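Imelysin (Bacteroides ovatus ATCC 8483, PDB 3OYV) is an imelysin-like outer membrane protein that probably binds metal and is implicated in bacterial iron uptake. Local coordinates at residues T162-K165 / N166-K170; E336-Q339 / N340-G343. One frame throughout, in Å; residues are numbered along the deposited sequence. Where two conformers were deposited one is given.

Contact 1: T162-K165 / N166-K170; sequences TKIK and NAIQK
Asn-166 N donates to Thr-162 O over 2.9 Å, an i to i+4 alpha-helical bond within helix 158-177 that is close to straight, with an N-H...O angle of 162°. Three more bonds of the same kind follow in sequence, from Ala-167 to Lys-163, Ile-168 to Ile-164 and Gln-169 to Lys-165; the last, between Gln-169 N and Lys-165 O, is 3.1 Å long. In this amphipathic piece of helix Ile-164 and Ile-168 form the buried ridge: with CG1 anti to the carbonyl carbon (chi1 -65°), the CG2 branch of Ile-164 falls anti to the backbone N and meets Ile-168 CD1 at 4.0 Å. Beyond these residues Ile-164 packs on Ile-204 and Leu-209 of helix 189-214 and on Tyr-136 of helix 121-137, while Ile-168 reaches Arg-133 of the latter helix, which places the ridge between two neighbours of an alpha-helical bundle. On the exposed side Thr-162 and Asn-166 lie alongside each other and point the same way. Thr-162 OG1 bonds back to Ser-158 O, and in the same rotamer the CG2 methyl of Thr-162 lies 3.5 Å from Asn-166 ND2. Asn-166 CG follows the helix back toward the preceding turn (chi1 -71°), and its amide is set astride a backbone oxygen rather than bonded to it: ND2 lies 3.4 Å and OD1 3.5 Å from Thr-162 O, neither making a hydrogen bond, while CG comes within 3.1 Å of that same Thr-162 O.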
loop_
_atom_site.group_PDB
_atom_site.type_symbol
_atom_site.label_atom_id
_atom_site.label_comp_id
_atom_site.label_asym_id
_atom_site.label_seq_id
_atom_site.Cartn_x
_atom_site.Cartn_y
_atom_site.Cartn_z
ATOM N N THR A 162 -24.213 9.221 5.109
ATOM C CA THR A 162 -24.356 9.369 3.684
ATOM C C THR A 162 -23.274 10.288 3.119
ATOM O O THR A 162 -22.727 9.976 2.065
ATOM C CB THR A 162 -25.751 9.890 3.357
ATOM O OG1 THR A 162 -26.690 8.857 3.700
ATOM C CG2 THR A 162 -25.870 10.304 1.857
ATOM N N LYS A 163 -22.967 11.361 3.852
ATOM C CA LYS A 163 -21.916 12.271 3.388
ATOM C C LYS A 163 -20.551 11.564 3.383
ATOM O O LYS A 163 -19.758 11.762 2.460
ATOM C CB LYS A 163 -21.871 13.512 4.241
ATOM C CG LYS A 163 -23.037 14.476 3.938
ATOM C CD LYS A 163 -22.865 15.780 4.703
ATOM C CE LYS A 163 -24.190 16.535 4.891
ATOM N NZ LYS A 163 -24.846 16.257 6.200
ATOM N N ILE A 164 -20.268 10.718 4.378
ATOM C CA ILE A 164 -18.976 10.014 4.402
ATOM C C ILE A 164 -18.913 9.030 3.243
ATOM O O ILE A 164 -17.922 8.975 2.502
ATOM C CB ILE A 164 -18.765 9.332 5.770
ATOM C CG1 ILE A 164 -18.637 10.366 6.883
ATOM C CG2 ILE A 164 -17.519 8.347 5.752
ATOM C CD1 ILE A 164 -18.888 9.790 8.275
ATOM N N LYS A 165 -19.948 8.226 3.061
ATOM C CA LYS A 165 -19.971 7.265 1.978
ATOM C C LYS A 165 -19.812 7.931 0.618
ATOM O O LYS A 165 -19.080 7.452 -0.253
ATOM C CB LYS A 165 -21.245 6.414 2.024
ATOM C CG LYS A 165 -21.343 5.501 3.239
ATOM C CD LYS A 165 -22.427 4.383 3.075
ATOM C CE LYS A 165 -23.825 4.963 3.083
ATOM N NZ LYS A 165 -24.880 3.907 2.964
ATOM N N ASN A 166 -20.524 9.034 0.443
ATOM C CA ASN A 166 -20.400 9.827 -0.787
ATOM C C ASN A 166 -18.986 10.372 -1.016
ATOM O O ASN A 166 -18.501 10.399 -2.152
ATOM C CB ASN A 166 -21.408 11.001 -0.781
ATOM C CG ASN A 166 -22.844 10.533 -0.948
ATOM O OD1 ASN A 166 -23.086 9.387 -1.342
ATOM N ND2 ASN A 166 -23.802 11.454 -0.766
ATOM N N ALA A 167 -18.367 10.835 0.054
ATOM C CA ALA A 167 -16.997 11.385 -0.036
ATOM C C ALA A 167 -15.965 10.318 -0.380
ATOM O O ALA A 167 -15.021 10.587 -1.152
ATOM C CB ALA A 167 -16.608 12.098 1.202
ATOM N N ILE A 168 -16.127 9.116 0.160
ATOM C CA ILE A 168 -15.246 8.013 -0.207
ATOM C C ILE A 168 -15.392 7.689 -1.683
ATOM O O ILE A 168 -14.414 7.600 -2.447
ATOM C CB ILE A 168 -15.552 6.763 0.652
ATOM C CG1 ILE A 168 -15.206 7.048 2.095
ATOM C CG2 ILE A 168 -14.786 5.545 0.115
ATOM C CD1 ILE A 168 -15.737 5.976 3.082
ATOM N N GLN A 169 -16.621 7.558 -2.131
ATOM C CA GLN A 169 -16.875 7.282 -3.512
ATOM C C GLN A 169 -16.396 8.418 -4.447
ATOM O O GLN A 169 -15.826 8.151 -5.519
ATOM C CB GLN A 169 -18.369 7.074 -3.739
ATOM C CG GLN A 169 -18.727 6.699 -5.168
ATOM C CD GLN A 169 -17.812 5.635 -5.743
ATOM O OE1 GLN A 169 -17.258 5.807 -6.839
ATOM N NE2 GLN A 169 -17.634 4.531 -5.006
ATOM N N LYS A 170 -16.575 9.657 -4.003
ATOM C CA LYS A 170 -16.189 10.706 -4.906
ATOM C C LYS A 170 -14.659 10.796 -5.076
ATOM O O LYS A 170 -14.198 11.066 -6.198
ATOM C CB LYS A 170 -16.763 11.990 -4.438
ATOM C CG LYS A 170 -16.534 13.067 -5.409
ATOM C CD LYS A 170 -17.056 14.312 -4.810
ATOM C CE LYS A 170 -16.661 15.503 -5.601
ATOM N NZ LYS A 170 -17.100 16.721 -4.905
#

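Contact 2: E336-Q339 / N340-G343; sequences ESAQ and NVRG
The guanidinium of Arg-342 is met at its edge by Glu-336 and Ser-337, neither acceptor lying over a face. NH1 and NH2 grip one carboxylate oxygen end-on: Glu-336 OE2 is 2.8 Å from Arg-342 NH1 and 3.2 Å from Arg-342 NH2. Both nitrogens reach OE2 from the same face of the carboxylate, whose plane is turned 45° from the guanidinium. NH1 also donates to Ser-337 O over 3.0 Å, almost straight (172°) and on a lone pair in the carbonyl plane. Arg-342 CD passes 3.2 Å from Ser-337 O, and the bend at chi3 (-82°) beyond it turns the guanidinium toward Glu-336. Between these residues the backbone makes a type I beta turn, closed by Val-341 N on Ala-338 O at 3.1 Å, with Gln-339 and Asn-340 at its corners; Ala-338 CB touches Val-341 CG2 at 4.0 Å. Asp-38, on helix 21-47, forms a second salt bridge with Arg-342 NH2, and NE donates to Asn-301 O. A methionine in place of Arg-342 would probably leave the carboxylates of Glu-336 and Asp-38 without their cationic mate and Ser-337 O without its NH1 donor. Gly-343 is the first residue of the GxHxxE signature of imelysin-like proteins, probably metal-binding. The loop leads into helix 343-351 and packs against helices 21-47 (Leu-34), 298-303 (Pro-300) and 309-316 (Ile-312).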
loop_
_atom_site.group_PDB
_atom_site.type_symbol
_atom_site.label_atom_id
_atom_site.label_comp_id
_atom_site.label_asym_id
_atom_site.label_seq_id
_atom_site.Cartn_x
_atom_site.Cartn_y
_atom_site.Cartn_z
ATOM N N GLU A 336 20.136 -7.850 3.439
ATOM C CA GLU A 336 19.127 -6.998 4.046
ATOM C C GLU A 336 19.295 -5.586 3.464
ATOM O O GLU A 336 19.876 -4.705 4.126
ATOM C CB GLU A 336 19.257 -7.037 5.572
ATOM C CG GLU A 336 18.082 -6.503 6.313
ATOM C CD GLU A 336 16.837 -7.378 6.170
ATOM O OE1 GLU A 336 16.957 -8.638 6.219
ATOM O OE2 GLU A 336 15.731 -6.779 6.041
ATOM N N SER A 337 18.774 -5.374 2.260
ATOM C CA SER A 337 19.036 -4.197 1.505
ATOM C C SER A 337 18.469 -2.926 2.147
ATOM O O SER A 337 17.520 -2.967 2.937
ATOM C CB SER A 337 18.422 -4.371 0.131
ATOM O OG SER A 337 18.953 -5.499 -0.589
ATOM N N ALA A 338 19.035 -1.805 1.741
ATOM C CA ALA A 338 18.546 -0.482 2.133
ATOM C C ALA A 338 17.107 -0.284 1.651
ATOM O O ALA A 338 16.691 -0.812 0.612
ATOM C CB ALA A 338 19.447 0.592 1.551
ATOM N N GLN A 339 16.369 0.508 2.418
ATOM C CA GLN A 339 14.961 0.806 2.123
ATOM C C GLN A 339 14.747 1.299 0.696
ATOM O O GLN A 339 13.815 0.841 0.011
ATOM C CB GLN A 339 14.447 1.827 3.152
ATOM C CG GLN A 339 14.284 1.226 4.534
ATOM C CD GLN A 339 13.946 2.208 5.612
ATOM O OE1 GLN A 339 13.955 3.418 5.391
ATOM N NE2 GLN A 339 13.630 1.687 6.801
ATOM N N ASN A 340 15.608 2.189 0.216
ATOM C CA ASN A 340 15.417 2.821 -1.074
ATOM C C ASN A 340 15.907 2.013 -2.294
ATOM O O ASN A 340 15.869 2.497 -3.418
ATOM C CB ASN A 340 15.963 4.261 -1.069
ATOM C CG ASN A 340 17.447 4.322 -0.932
ATOM O OD1 ASN A 340 18.132 3.302 -1.026
ATOM N ND2 ASN A 340 17.980 5.544 -0.725
ATOM N N VAL A 341 16.341 0.776 -2.052
ATOM C CA VAL A 341 16.635 -0.174 -3.131
ATOM C C VAL A 341 15.975 -1.531 -2.864
ATOM O O VAL A 341 16.394 -2.548 -3.403
ATOM C CB VAL A 341 18.163 -0.318 -3.375
ATOM C CG1 VAL A 341 18.771 1.021 -3.842
ATOM C CG2 VAL A 341 18.864 -0.902 -2.140
ATOM N N ARG A 342 14.883 -1.533 -2.109
ATOM C CA ARG A 342 14.097 -2.757 -1.917
ATOM C C ARG A 342 12.601 -2.412 -2.064
ATOM O O ARG A 342 12.230 -1.319 -2.530
ATOM C CB ARG A 342 14.403 -3.396 -0.559
ATOM C CG ARG A 342 13.964 -2.545 0.602
ATOM C CD ARG A 342 14.511 -3.066 1.902
ATOM N NE ARG A 342 13.768 -4.166 2.530
ATOM C CZ ARG A 342 14.207 -4.938 3.522
ATOM N NH1 ARG A 342 15.479 -4.891 3.956
ATOM N NH2 ARG A 342 13.397 -5.803 4.075
ATOM N N GLY A 343 11.775 -3.363 -1.666
ATOM C CA GLY A 343 10.351 -3.168 -1.629
ATOM C C GLY A 343 9.657 -3.320 -2.952
ATOM O O GLY A 343 10.273 -3.544 -4.005
#

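Overall arrangement
The two contacts share no element and do not touch: their centres are 37 Å apart, their nearest atoms about 26 Å, and they lie on opposite sides of the chain's centre. Contact 1 is the more peripheral, 21 Å from that centre against 16 Å for contact 2. Each is partly buried, but what is buried differs. In 162-170 regular backbone bonds carry the structure, and isoleucines make up the buried side while polar residues occupy the outer one. In 336-343, which lacks a regular helix, the buried group is a charged arginine whose carboxylate and carbonyl partners link the loop to helix 21-47 and to Asn-301.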